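Local coordinates for protein TRAP-type C4-dicarboxylate:H+ symport system substrate-binding component DctP (Shewanella oneidensis, PDB 4MX6) that binds succinate and probably serves as the periplasmic receptor that hands C4-dicarboxylates to a TRAP-type transporter, at residues D215-T220 and Q227-V232; N219-T224 and I236-H241; K159-N164 and A188-V193; N223-K228 and Q290-S295. One frame throughout, in Å; residues are numbered along the deposited sequence.

How the interactions relate
Interactions 1, 2 and 3 rest on the mixed sheet 217-219, 160-163, 235-237, 299-301, while interaction 4 joins helices 221-226 and 260-295 beside it. Along the chain interaction 3 closes first; interactions 1 and 2 then start from overlapping residues, and interaction 4 takes over helix 221-226 from interaction 2. Interactions 1, 2 and 4 are clustered, their centres 8 to 10 Å apart, while those of interactions 3 and 4 are about 19 Å apart. Interaction 3 joins strand 160-163 to helix 184-191; interactions 2 and 4 carry the packing from strand 235-237 through helix 221-226 to helix 260-295, which probably helps to hold N219 and N223, the succinate-binding asparagines, in place.

Interaction 1. Residues D215-T220 and Q227-V232; sequences DGQENT and QKFYEV
Q217, on the short strand 217-219, faces F229, which opens a 3-10 turn beyond helix 221-226; their CA atoms stand 9.0 Å apart, a spacing bridged by side chains alone. The turn is closed by backbone bonds from E231 N to K228 O and from V232 N to F229 O. The strand is tied through its backbone to strand 160-163, Q217 pairing with T162 and N219 with Q160. The CG of Q217 sits between the backbone N and the carbonyl carbon (chi1 58°), and a bend at chi2 brings the amide up to the aromatic ring. Q217 CD comes to 3.7 Å from F229 CD2, amide and ring planes inclined by 53°. N219 meets the same ring at its edge, ND2 being 4.1 Å from F229 CE2. Its OD1 takes T220 N on an in-plane lone pair at 3.0 Å and also receives N223 ND2, while ND2 itself donates to the bound succinate. Phenylalanine suits this place because its flat, apolar ring can fill the space beside F202, V205 and L209. With an alanine at Q217, F229 would probably lose its cover along CD2 and CE2, leaving a gap beside the ring. The contact therefore works by shape: an apolar ring backs a ligand-binding asparagine whose polar atoms are engaged elsewhere.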
loop_
_atom_site.group_PDB
_atom_site.type_symbol
_atom_site.label_atom_id
_atom_site.label_comp_id
_atom_site.label_asym_id
_atom_site.label_seq_id
_atom_site.Cartn_x
_atom_site.Cartn_y
_atom_site.Cartn_z
ATOM N N ASP A 215 -15.145 6.241 12.364
ATOM C CA ASP A 215 -15.730 4.989 12.799
ATOM C C ASP A 215 -14.906 3.774 12.400
ATOM O O ASP A 215 -14.877 2.782 13.126
ATOM C CB ASP A 215 -17.139 4.877 12.231
ATOM C CG ASP A 215 -18.036 5.984 12.729
ATOM O OD1 ASP A 215 -18.262 6.032 13.955
ATOM O OD2 ASP A 215 -18.487 6.805 11.911
ATOM N N GLY A 216 -14.232 3.841 11.253
ATOM C CA GLY A 216 -13.558 2.676 10.715
ATOM C C GLY A 216 -12.485 3.039 9.715
ATOM O O GLY A 216 -12.229 4.203 9.443
ATOM N N GLN A 217 -11.839 2.006 9.191
ATOM C CA GLN A 217 -10.796 2.176 8.193
ATOM C C GLN A 217 -10.627 0.857 7.444
ATOM O O GLN A 217 -11.395 -0.086 7.663
ATOM C CB GLN A 217 -9.487 2.683 8.836
ATOM C CG GLN A 217 -8.899 1.801 9.946
ATOM C CD GLN A 217 -8.071 0.644 9.419
ATOM O OE1 GLN A 217 -7.054 0.846 8.763
ATOM N NE2 GLN A 217 -8.514 -0.579 9.694
ATOM N N GLU A 218 -9.660 0.797 6.532
ATOM C CA GLU A 218 -9.376 -0.424 5.767
ATOM C C GLU A 218 -7.862 -0.618 5.765
ATOM O O GLU A 218 -7.104 0.323 5.498
ATOM C CB GLU A 218 -9.913 -0.337 4.329
ATOM C CG GLU A 218 -9.497 0.933 3.596
ATOM C CD GLU A 218 -9.630 0.878 2.075
ATOM O OE1 GLU A 218 -10.373 0.029 1.556
ATOM O OE2 GLU A 218 -8.948 1.680 1.397
ATOM N N ASN A 219 -7.405 -1.833 6.036
ATOM C CA ASN A 219 -5.966 -2.077 6.038
ATOM C C ASN A 219 -5.653 -3.563 6.110
ATOM O O ASN A 219 -6.538 -4.398 6.318
ATOM C CB ASN A 219 -5.245 -1.307 7.157
ATOM C CG ASN A 219 -4.045 -0.572 6.617
ATOM O OD1 ASN A 219 -3.156 -1.195 6.026
ATOM N ND2 ASN A 219 -4.048 0.747 6.716
ATOM N N THR A 220 -4.380 -3.887 5.934
ATOM C CA THR A 220 -3.945 -5.265 5.979
ATOM C C THR A 220 -3.770 -5.722 7.420
ATOM O O THR A 220 -3.659 -4.902 8.342
ATOM C CB THR A 220 -2.604 -5.439 5.246
ATOM O OG1 THR A 220 -1.604 -4.732 5.994
ATOM C CG2 THR A 220 -2.682 -4.899 3.810
ATOM N N GLN A 227 0.094 -1.260 14.151
ATOM C CA GLN A 227 -0.361 0.058 14.604
ATOM C C GLN A 227 -1.438 -0.015 15.686
ATOM O O GLN A 227 -1.928 1.017 16.139
ATOM C CB GLN A 227 -0.879 0.889 13.419
ATOM C CG GLN A 227 0.194 1.226 12.378
ATOM C CD GLN A 227 1.413 1.992 12.917
ATOM O OE1 GLN A 227 1.368 2.662 13.955
ATOM N NE2 GLN A 227 2.502 1.900 12.201
ATOM N N LYS A 228 -1.828 -1.231 16.070
ATOM C CA LYS A 228 -2.788 -1.470 17.162
ATOM C C LYS A 228 -4.187 -0.958 16.846
ATOM O O LYS A 228 -4.957 -0.642 17.760
ATOM C CB LYS A 228 -2.287 -0.918 18.509
ATOM C CG LYS A 228 -0.898 -1.409 18.877
ATOM C CD LYS A 228 -0.798 -2.915 18.912
ATOM C CE LYS A 228 0.642 -3.385 18.797
ATOM N NZ LYS A 228 0.726 -4.815 18.420
ATOM N N PHE A 229 -4.547 -0.920 15.572
ATOM C CA PHE A 229 -5.896 -0.511 15.215
ATOM C C PHE A 229 -6.929 -1.448 15.862
ATOM O O PHE A 229 -8.035 -1.025 16.184
ATOM C CB PHE A 229 -6.122 -0.505 13.697
ATOM C CG PHE A 229 -5.233 0.445 12.906
ATOM C CD1 PHE A 229 -4.600 1.541 13.479
ATOM C CD2 PHE A 229 -5.055 0.218 11.547
ATOM C CE1 PHE A 229 -3.799 2.376 12.699
ATOM C CE2 PHE A 229 -4.282 1.036 10.780
ATOM C CZ PHE A 229 -3.645 2.113 11.346
ATOM N N TYR A 230 -6.561 -2.716 16.032
ATOM C CA TYR A 230 -7.476 -3.697 16.606
ATOM C C TYR A 230 -7.794 -3.417 18.079
ATOM O O TYR A 230 -8.752 -3.973 18.608
ATOM C CB TYR A 230 -6.933 -5.123 16.442
ATOM C CG TYR A 230 -5.693 -5.428 17.267
ATOM C CD1 TYR A 230 -4.435 -5.024 16.849
ATOM C CD2 TYR A 230 -5.779 -6.121 18.468
ATOM C CE1 TYR A 230 -3.296 -5.308 17.596
ATOM C CE2 TYR A 230 -4.648 -6.400 19.222
ATOM C CZ TYR A 230 -3.409 -5.983 18.789
ATOM O OH TYR A 230 -2.264 -6.266 19.515
ATOM N N GLU A 231 -6.997 -2.580 18.750
ATOM C CA GLU A 231 -7.264 -2.232 20.146
ATOM C C GLU A 231 -8.317 -1.131 20.274
ATOM O O GLU A 231 -8.785 -0.865 21.384
ATOM C CB GLU A 231 -5.973 -1.818 20.853
ATOM C CG GLU A 231 -4.958 -2.952 20.923
ATOM C CD GLU A 231 -3.703 -2.622 21.719
ATOM O OE1 GLU A 231 -3.517 -1.461 22.130
ATOM O OE2 GLU A 231 -2.885 -3.541 21.905
ATOM N N VAL A 232 -8.714 -0.526 19.158
ATOM C CA VAL A 232 -9.655 0.595 19.179
ATOM C C VAL A 232 -10.769 0.419 18.141
ATOM O O VAL A 232 -11.460 1.375 17.775
ATOM C CB VAL A 232 -8.925 1.947 18.989
ATOM C CG1 VAL A 232 -8.145 2.297 20.243
ATOM C CG2 VAL A 232 -8.028 1.921 17.773
#

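Interaction 2. Residues N219-T224 and I236-H241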
loop_
_atom_site.group_PDB
_atom_site.type_symbol
_atom_site.label_atom_id
_atom_site.label_comp_id
_atom_site.label_asym_id
_atom_site.label_seq_id
_atom_site.Cartn_x
_atom_site.Cartn_y
_atom_site.Cartn_z
ATOM N N ASN A 219 -7.405 -1.833 6.036
ATOM C CA ASN A 219 -5.966 -2.077 6.038
ATOM C C ASN A 219 -5.653 -3.563 6.110
ATOM O O ASN A 219 -6.538 -4.398 6.318
ATOM C CB ASN A 219 -5.245 -1.307 7.157
ATOM C CG ASN A 219 -4.045 -0.572 6.617
ATOM O OD1 ASN A 219 -3.156 -1.195 6.026
ATOM N ND2 ASN A 219 -4.048 0.747 6.716
ATOM N N THR A 220 -4.380 -3.887 5.934
ATOM C CA THR A 220 -3.945 -5.265 5.979
ATOM C C THR A 220 -3.770 -5.722 7.420
ATOM O O THR A 220 -3.659 -4.902 8.342
ATOM C CB THR A 220 -2.604 -5.439 5.246
ATOM O OG1 THR A 220 -1.604 -4.732 5.994
ATOM C CG2 THR A 220 -2.682 -4.899 3.810
ATOM N N TRP A 221 -3.705 -7.028 7.630
ATOM C CA TRP A 221 -3.444 -7.554 8.971
ATOM C C TRP A 221 -2.160 -6.963 9.550
ATOM O O TRP A 221 -2.106 -6.660 10.734
ATOM C CB TRP A 221 -3.363 -9.085 8.999
ATOM C CG TRP A 221 -4.618 -9.776 8.590
ATOM C CD1 TRP A 221 -4.789 -10.516 7.469
ATOM C CD2 TRP A 221 -5.873 -9.808 9.286
ATOM N NE1 TRP A 221 -6.059 -11.005 7.410
ATOM C CE2 TRP A 221 -6.756 -10.582 8.505
ATOM C CE3 TRP A 221 -6.340 -9.262 10.483
ATOM C CZ2 TRP A 221 -8.069 -10.829 8.880
ATOM C CZ3 TRP A 221 -7.650 -9.526 10.855
ATOM C CH2 TRP A 221 -8.490 -10.304 10.054
ATOM N N SER A 222 -1.117 -6.829 8.732
ATOM C CA SER A 222 0.171 -6.352 9.231
ATOM C C SER A 222 0.078 -4.936 9.770
ATOM O O SER A 222 0.609 -4.658 10.844
ATOM C CB SER A 222 1.231 -6.410 8.137
ATOM O OG SER A 222 2.359 -5.613 8.476
ATOM N N ASN A 223 -0.568 -4.027 9.053
ATOM C CA ASN A 223 -0.738 -2.671 9.573
ATOM C C ASN A 223 -1.700 -2.625 10.772
ATOM O O ASN A 223 -1.479 -1.886 11.739
ATOM C CB ASN A 223 -1.193 -1.708 8.481
ATOM C CG ASN A 223 -0.035 -1.170 7.662
ATOM O OD1 ASN A 223 1.117 -1.094 8.137
ATOM N ND2 ASN A 223 -0.331 -0.762 6.445
ATOM N N THR A 224 -2.761 -3.422 10.712
ATOM C CA THR A 224 -3.763 -3.443 11.766
ATOM C C THR A 224 -3.113 -3.876 13.081
ATOM O O THR A 224 -3.398 -3.299 14.141
ATOM C CB THR A 224 -4.923 -4.374 11.374
ATOM O OG1 THR A 224 -5.531 -3.901 10.174
ATOM C CG2 THR A 224 -5.988 -4.444 12.451
ATOM N N ILE A 236 -13.514 -6.634 13.062
ATOM C CA ILE A 236 -12.719 -6.667 11.833
ATOM C C ILE A 236 -13.414 -7.611 10.879
ATOM O O ILE A 236 -13.643 -8.772 11.207
ATOM C CB ILE A 236 -11.283 -7.174 12.094
ATOM C CG1 ILE A 236 -10.618 -6.330 13.169
ATOM C CG2 ILE A 236 -10.464 -7.197 10.793
ATOM C CD1 ILE A 236 -9.265 -6.853 13.616
ATOM N N THR A 237 -13.766 -7.113 9.705
ATOM C CA THR A 237 -14.462 -7.903 8.713
ATOM C C THR A 237 -13.457 -8.321 7.634
ATOM O O THR A 237 -12.801 -7.477 7.013
ATOM C CB THR A 237 -15.633 -7.101 8.131
ATOM O OG1 THR A 237 -16.565 -6.780 9.177
ATOM C CG2 THR A 237 -16.367 -7.901 7.082
ATOM N N GLU A 238 -13.294 -9.629 7.476
ATOM C CA GLU A 238 -12.327 -10.193 6.534
ATOM C C GLU A 238 -12.908 -10.174 5.124
ATOM O O GLU A 238 -13.394 -11.172 4.606
ATOM C CB GLU A 238 -11.920 -11.601 6.966
ATOM C CG GLU A 238 -10.746 -12.178 6.177
ATOM C CD GLU A 238 -10.121 -13.395 6.860
ATOM O OE1 GLU A 238 -10.662 -13.863 7.873
ATOM O OE2 GLU A 238 -9.077 -13.887 6.393
ATOM N N SER A 239 -12.830 -8.998 4.527
ATOM C CA SER A 239 -13.448 -8.680 3.262
ATOM C C SER A 239 -12.511 -8.874 2.066
ATOM O O SER A 239 -12.979 -9.077 0.954
ATOM C CB SER A 239 -13.911 -7.232 3.330
ATOM O OG SER A 239 -12.883 -6.420 3.868
ATOM N N ASN A 240 -11.196 -8.769 2.276
ATOM C CA ASN A 240 -10.230 -8.873 1.173
ATOM C C ASN A 240 -10.667 -8.034 -0.026
ATOM O O ASN A 240 -10.577 -8.479 -1.172
ATOM C CB ASN A 240 -10.032 -10.336 0.763
ATOM C CG ASN A 240 -9.399 -11.160 1.860
ATOM O OD1 ASN A 240 -8.342 -10.815 2.378
ATOM N ND2 ASN A 240 -10.027 -12.277 2.200
ATOM N N HIS A 241 -11.108 -6.804 0.224
ATOM C CA HIS A 241 -11.860 -6.055 -0.779
ATOM C C HIS A 241 -11.003 -5.164 -1.692
ATOM O O HIS A 241 -11.530 -4.547 -2.613
ATOM C CB HIS A 241 -12.925 -5.201 -0.103
ATOM C CG HIS A 241 -12.341 -4.197 0.823
ATOM N ND1 HIS A 241 -12.059 -4.482 2.141
ATOM C CD2 HIS A 241 -11.909 -2.934 0.601
ATOM C CE1 HIS A 241 -11.484 -3.428 2.689
ATOM N NE2 HIS A 241 -11.376 -2.477 1.774
#
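Next to the succinate site, helix 221-226 begins with W221, whose indole reaches from the first turn to I236 and E238. The helix start is prepared by T220, the N-cap, whose OG1 accepts a weak bond from N223 N. N219 OD1 receives N223 ND2 at 2.9 Å with a fairly straight 162° approach; the accepting oxygen lies in the amide plane of N223, whereas the donor stands 35° out of the carbonyl plane of N219. Each of the two asparagines also gives an ND2 hydrogen to succinate, so their mutual bond helps to set both ligand-binding groups. T224 OG1 lies 2.8 Å from T220 O, above its carbonyl plane, and this oxygen accepts from T224 N as well.

Across the contact, W221 CZ3 packs 3.7 Å from I236 CG2, the methyl approaching obliquely. I236 holds that branch anti to its backbone N, while CD1 touches T224 CG2 at 4.2 Å. E238, extended from its CG onwards, brings CD to 3.9 Å from W221 CZ2 at the ring edge, carboxylate and indole planes nearly perpendicular (87°). E238 OE1 forms a salt bridge with K289, and the methylene CG also borders the ring; E238 is the centre of an inverse gamma turn. The broad indole suits the place because it spans from the helix to both I236 and E238, whose CA lies 9.6 Å from W221 CA. The ring also touches D285, K289 and I292 of helix 260-295 and Q160 of strand 160-163, while strand 235-237 runs antiparallel to 160-163 and parallel to 299-301.

Interaction 3. Residues K159-N164 and A188-V193; sequences KQFTAN and AQFDAV
F161 and F190 bring their rings together rim to rim, neither lying over the face of the other: the centroids are 5.9 Å apart and the planes inclined by 64°. In this solute-binding protein of the type 2 periplasmic-binding class, the pair packs helix 184-191 against strand 160-163, on the face of the sheet turned away from F229. Elsewhere round the pair, H241 stacks with F161, W311 meets F161 at a shallower angle, and F178 stacks with F190, so the two phenylalanines join a larger aromatic cluster. At the edge of the F161 ring, near its plane, lies Q189 NE2.

F161 puts CG beside its backbone N (chi1 -64°), and this carries the ring out toward the helix. F161 CE1 touches F190 CE1 at 3.8 Å, the two side chains sliding past each other in opposite directions. Phenylalanine fits both positions because two rigid rings, one from each side, together fill the 11.1 Å between their CA atoms with apolar surface.

The polar flank is made by K159 and Q189, which meet through E218. K159 NZ forms a salt bridge with E218 OE2, and Q189 NE2 gives a hydrogen bond to E218 OE1, which also takes H241 NE2. The gathering of donors would be expected to favour a charged E218. A buried lysine is thus given a carboxylate and more: one water accepts from K159 NZ at 2.8 Å and donates to Q189 OE1, also at 2.8 Å.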
loop_
_atom_site.group_PDB
_atom_site.type_symbol
_atom_site.label_atom_id
_atom_site.label_comp_id
_atom_site.label_asym_id
_atom_site.label_seq_id
_atom_site.Cartn_x
_atom_site.Cartn_y
_atom_site.Cartn_z
ATOM N N LYS A 159 -6.712 -5.789 1.810
ATOM C CA LYS A 159 -7.319 -4.985 2.862
ATOM C C LYS A 159 -8.553 -5.638 3.466
ATOM O O LYS A 159 -9.337 -6.272 2.766
ATOM C CB LYS A 159 -7.700 -3.603 2.299
ATOM C CG LYS A 159 -6.507 -2.793 1.791
ATOM C CD LYS A 159 -6.886 -1.412 1.275
ATOM C CE LYS A 159 -7.775 -1.512 0.047
ATOM N NZ LYS A 159 -8.008 -0.194 -0.584
ATOM N N GLN A 160 -8.699 -5.430 4.776
ATOM C CA GLN A 160 -9.865 -5.800 5.559
ATOM C C GLN A 160 -10.502 -4.527 6.094
ATOM O O GLN A 160 -9.804 -3.552 6.375
ATOM C CB GLN A 160 -9.452 -6.670 6.755
ATOM C CG GLN A 160 -8.393 -7.718 6.475
ATOM C CD GLN A 160 -8.701 -8.617 5.292
ATOM O OE1 GLN A 160 -9.847 -8.823 4.931
ATOM N NE2 GLN A 160 -7.662 -9.174 4.693
ATOM N N PHE A 161 -11.823 -4.524 6.269
ATOM C CA PHE A 161 -12.483 -3.418 6.955
ATOM C C PHE A 161 -12.380 -3.579 8.476
ATOM O O PHE A 161 -12.490 -4.691 8.998
ATOM C CB PHE A 161 -13.984 -3.384 6.645
ATOM C CG PHE A 161 -14.344 -3.131 5.208
ATOM C CD1 PHE A 161 -13.959 -1.966 4.548
ATOM C CD2 PHE A 161 -15.145 -4.033 4.534
ATOM C CE1 PHE A 161 -14.349 -1.737 3.230
ATOM C CE2 PHE A 161 -15.539 -3.803 3.235
ATOM C CZ PHE A 161 -15.136 -2.660 2.582
ATOM N N THR A 162 -12.235 -2.464 9.182
ATOM C CA THR A 162 -12.507 -2.446 10.616
ATOM C C THR A 162 -13.527 -1.364 10.909
ATOM O O THR A 162 -13.621 -0.360 10.186
ATOM C CB THR A 162 -11.237 -2.220 11.477
ATOM O OG1 THR A 162 -10.757 -0.880 11.321
ATOM C CG2 THR A 162 -10.139 -3.180 11.081
ATOM N N ALA A 163 -14.289 -1.582 11.980
ATOM C CA ALA A 163 -15.230 -0.595 12.495
ATOM C C ALA A 163 -15.636 -1.049 13.888
ATOM O O ALA A 163 -15.019 -1.965 14.456
ATOM C CB ALA A 163 -16.443 -0.479 11.569
ATOM N N ASN A 164 -16.672 -0.426 14.447
ATOM C CA ASN A 164 -17.194 -0.845 15.744
ATOM C C ASN A 164 -18.514 -1.595 15.606
ATOM O O ASN A 164 -19.305 -1.679 16.526
ATOM C CB ASN A 164 -17.273 0.357 16.679
ATOM C CG ASN A 164 -15.911 0.957 16.910
ATOM O OD1 ASN A 164 -14.973 0.249 17.272
ATOM N ND2 ASN A 164 -15.777 2.246 16.667
ATOM N N ALA A 188 -14.445 7.042 -3.512
ATOM C CA ALA A 188 -15.596 6.575 -4.272
ATOM C C ALA A 188 -16.080 5.207 -3.787
ATOM O O ALA A 188 -17.289 4.943 -3.762
ATOM C CB ALA A 188 -15.267 6.533 -5.755
ATOM N N GLN A 189 -15.153 4.339 -3.388
ATOM C CA GLN A 189 -15.495 3.043 -2.832
ATOM C C GLN A 189 -16.452 3.217 -1.653
ATOM O O GLN A 189 -17.464 2.534 -1.543
ATOM C CB GLN A 189 -14.201 2.335 -2.385
ATOM C CG GLN A 189 -14.411 1.046 -1.642
ATOM C CD GLN A 189 -13.097 0.468 -1.185
ATOM O OE1 GLN A 189 -12.449 -0.286 -1.906
ATOM N NE2 GLN A 189 -12.669 0.851 0.001
ATOM N N PHE A 190 -16.118 4.113 -0.727
ATOM C CA PHE A 190 -16.991 4.335 0.423
ATOM C C PHE A 190 -18.253 5.125 0.065
ATOM O O PHE A 190 -19.325 4.822 0.588
ATOM C CB PHE A 190 -16.213 4.927 1.599
ATOM C CG PHE A 190 -15.305 3.919 2.249
ATOM C CD1 PHE A 190 -15.839 2.911 3.037
ATOM C CD2 PHE A 190 -13.937 3.925 2.020
ATOM C CE1 PHE A 190 -15.033 1.961 3.598
ATOM C CE2 PHE A 190 -13.122 2.968 2.599
ATOM C CZ PHE A 190 -13.675 1.997 3.389
ATOM N N ASP A 191 -18.157 6.086 -0.854
ATOM C CA ASP A 191 -19.359 6.767 -1.365
ATOM C C ASP A 191 -20.378 5.750 -1.898
ATOM O O ASP A 191 -21.587 5.949 -1.775
ATOM C CB ASP A 191 -19.028 7.724 -2.527
ATOM C CG ASP A 191 -18.254 8.957 -2.118
ATOM O OD1 ASP A 191 -18.310 9.369 -0.946
ATOM O OD2 ASP A 191 -17.601 9.533 -3.018
ATOM N N ALA A 192 -19.893 4.683 -2.526
ATOM C CA ALA A 192 -20.760 3.716 -3.202
ATOM C C ALA A 192 -21.702 2.990 -2.248
ATOM O O ALA A 192 -22.726 2.457 -2.672
ATOM C CB ALA A 192 -19.910 2.710 -3.962
ATOM N N VAL A 193 -21.353 2.971 -0.962
ATOM C CA VAL A 193 -22.181 2.344 0.063
ATOM C C VAL A 193 -22.725 3.369 1.063
ATOM O O VAL A 193 -23.214 3.012 2.139
ATOM C CB VAL A 193 -21.437 1.186 0.790
ATOM C CG1 VAL A 193 -21.142 0.044 -0.193
ATOM C CG2 VAL A 193 -20.149 1.670 1.459
HETATM O O HOH W 1 -9.832 -0.850 -2.604
#

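Interaction 4. Residues N223-K228 and Q290-S295; sequences NTYSQK and QLILDS
A helix-to-helix contact joins Y225 and T224, near the end of helix 221-226, to L291 and I292 in the last turns of the long helix 260-295. The CA atoms of Y225 and I292 are 6.4 Å apart, so the side chains pass beside one another rather than meet end-on. With CG anti to the backbone N (chi1 176°), Y225 sends its ring alongside the other helix. L291 CD1 sits over one face in a CH-pi contact, 4.1 Å from the Y225 ring centroid. On the opposite face K228 NZ makes a cation-pi contact toward the rim. Tyrosine suits the position because its ring has a face for each. I292 lies at the edge: CG1 borders the rim, and CD1 runs on past it to Y225 CB (3.9 Å) and T224 CG2 (3.8 Å). Replacing Y225 with an alanine would probably leave L291 CD1 uncovered and the K228 ammonium without a pi face.

K228 ends the helix in a Schellman motif (phi 66°); its N and NZ reach Y225 O from opposite faces of the carbonyl plane, at 3.1 and 3.0 Å. On the other helix, S295 OG donates to I292 O at 2.7 Å, on an in-plane lone pair.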
loop_
_atom_site.group_PDB
_atom_site.type_symbol
_atom_site.label_atom_id
_atom_site.label_comp_id
_atom_site.label_asym_id
_atom_site.label_seq_id
_atom_site.Cartn_x
_atom_site.Cartn_y
_atom_site.Cartn_z
ATOM N N ASN A 223 -0.568 -4.027 9.053
ATOM C CA ASN A 223 -0.738 -2.671 9.573
ATOM C C ASN A 223 -1.700 -2.625 10.772
ATOM O O ASN A 223 -1.479 -1.886 11.739
ATOM C CB ASN A 223 -1.193 -1.708 8.481
ATOM C CG ASN A 223 -0.035 -1.170 7.662
ATOM O OD1 ASN A 223 1.117 -1.094 8.137
ATOM N ND2 ASN A 223 -0.331 -0.762 6.445
ATOM N N THR A 224 -2.761 -3.422 10.712
ATOM C CA THR A 224 -3.763 -3.443 11.766
ATOM C C THR A 224 -3.113 -3.876 13.081
ATOM O O THR A 224 -3.398 -3.299 14.141
ATOM C CB THR A 224 -4.923 -4.374 11.374
ATOM O OG1 THR A 224 -5.531 -3.901 10.174
ATOM C CG2 THR A 224 -5.988 -4.444 12.451
ATOM N N TYR A 225 -2.258 -4.895 13.016
ATOM C CA TYR A 225 -1.546 -5.378 14.194
ATOM C C TYR A 225 -0.469 -4.413 14.674
ATOM O O TYR A 225 -0.451 -4.008 15.837
ATOM C CB TYR A 225 -0.929 -6.760 13.938
ATOM C CG TYR A 225 -0.119 -7.226 15.119
ATOM C CD1 TYR A 225 -0.739 -7.578 16.304
ATOM C CD2 TYR A 225 1.267 -7.253 15.080
ATOM C CE1 TYR A 225 -0.011 -7.975 17.411
ATOM C CE2 TYR A 225 2.013 -7.646 16.177
ATOM C CZ TYR A 225 1.368 -8.008 17.345
ATOM O OH TYR A 225 2.109 -8.403 18.449
ATOM N N SER A 226 0.408 -4.011 13.759
ATOM C CA SER A 226 1.573 -3.227 14.157
ATOM C C SER A 226 1.203 -1.817 14.638
ATOM O O SER A 226 1.910 -1.259 15.463
ATOM C CB SER A 226 2.633 -3.168 13.053
ATOM O OG SER A 226 2.129 -2.587 11.870
ATOM N N GLN A 227 0.094 -1.260 14.151
ATOM C CA GLN A 227 -0.361 0.058 14.604
ATOM C C GLN A 227 -1.438 -0.015 15.686
ATOM O O GLN A 227 -1.928 1.017 16.139
ATOM C CB GLN A 227 -0.879 0.889 13.419
ATOM C CG GLN A 227 0.194 1.226 12.378
ATOM C CD GLN A 227 1.413 1.992 12.917
ATOM O OE1 GLN A 227 1.368 2.662 13.955
ATOM N NE2 GLN A 227 2.502 1.900 12.201
ATOM N N LYS A 228 -1.828 -1.231 16.070
ATOM C CA LYS A 228 -2.788 -1.470 17.162
ATOM C C LYS A 228 -4.187 -0.958 16.846
ATOM O O LYS A 228 -4.957 -0.642 17.760
ATOM C CB LYS A 228 -2.287 -0.918 18.509
ATOM C CG LYS A 228 -0.898 -1.409 18.877
ATOM C CD LYS A 228 -0.798 -2.915 18.912
ATOM C CE LYS A 228 0.642 -3.385 18.797
ATOM N NZ LYS A 228 0.726 -4.815 18.420
ATOM N N GLN A 290 -3.336 -14.005 13.240
ATOM C CA GLN A 290 -3.394 -14.868 14.422
ATOM C C GLN A 290 -3.112 -14.110 15.721
ATOM O O GLN A 290 -3.782 -14.350 16.721
ATOM C CB GLN A 290 -2.444 -16.054 14.279
ATOM C CG GLN A 290 -2.638 -17.112 15.354
ATOM C CD GLN A 290 -4.046 -17.688 15.346
ATOM O OE1 GLN A 290 -4.544 -18.125 14.310
ATOM N NE2 GLN A 290 -4.692 -17.677 16.499
ATOM N N LEU A 291 -2.143 -13.198 15.715
ATOM C CA LEU A 291 -1.865 -12.429 16.927
ATOM C C LEU A 291 -3.053 -11.557 17.326
ATOM O O LEU A 291 -3.348 -11.409 18.511
ATOM C CB LEU A 291 -0.616 -11.574 16.751
ATOM C CG LEU A 291 0.693 -12.377 16.678
ATOM C CD1 LEU A 291 1.854 -11.481 16.305
ATOM C CD2 LEU A 291 1.007 -13.103 17.985
ATOM N N ILE A 292 -3.743 -10.988 16.340
ATOM C CA ILE A 292 -4.946 -10.210 16.629
ATOM C C ILE A 292 -6.027 -11.100 17.244
ATOM O O ILE A 292 -6.648 -10.750 18.250
ATOM C CB ILE A 292 -5.453 -9.492 15.373
ATOM C CG1 ILE A 292 -4.476 -8.376 14.999
ATOM C CG2 ILE A 292 -6.856 -8.922 15.605
ATOM C CD1 ILE A 292 -4.697 -7.818 13.615
ATOM N N LEU A 293 -6.241 -12.269 16.660
ATOM C CA LEU A 293 -7.204 -13.207 17.221
ATOM C C LEU A 293 -6.813 -13.600 18.655
ATOM O O LEU A 293 -7.671 -13.637 19.551
ATOM C CB LEU A 293 -7.330 -14.438 16.322
ATOM C CG LEU A 293 -7.875 -14.169 14.916
ATOM C CD1 LEU A 293 -8.040 -15.479 14.163
ATOM C CD2 LEU A 293 -9.181 -13.373 14.924
ATOM N N ASP A 294 -5.527 -13.884 18.870
ATOM C CA ASP A 294 -5.044 -14.290 20.195
ATOM C C ASP A 294 -5.391 -13.252 21.265
ATOM O O ASP A 294 -5.609 -13.597 22.426
ATOM C CB ASP A 294 -3.518 -14.472 20.202
ATOM C CG ASP A 294 -3.049 -15.692 19.434
ATOM O OD1 ASP A 294 -3.871 -16.575 19.112
ATOM O OD2 ASP A 294 -1.830 -15.760 19.154
ATOM N N SER A 295 -5.404 -11.978 20.887
ATOM C CA SER A 295 -5.621 -10.899 21.854
ATOM C C SER A 295 -7.031 -10.896 22.425
ATOM O O SER A 295 -7.254 -10.395 23.527
ATOM C CB SER A 295 -5.356 -9.541 21.205
ATOM O OG SER A 295 -6.445 -9.136 20.388
#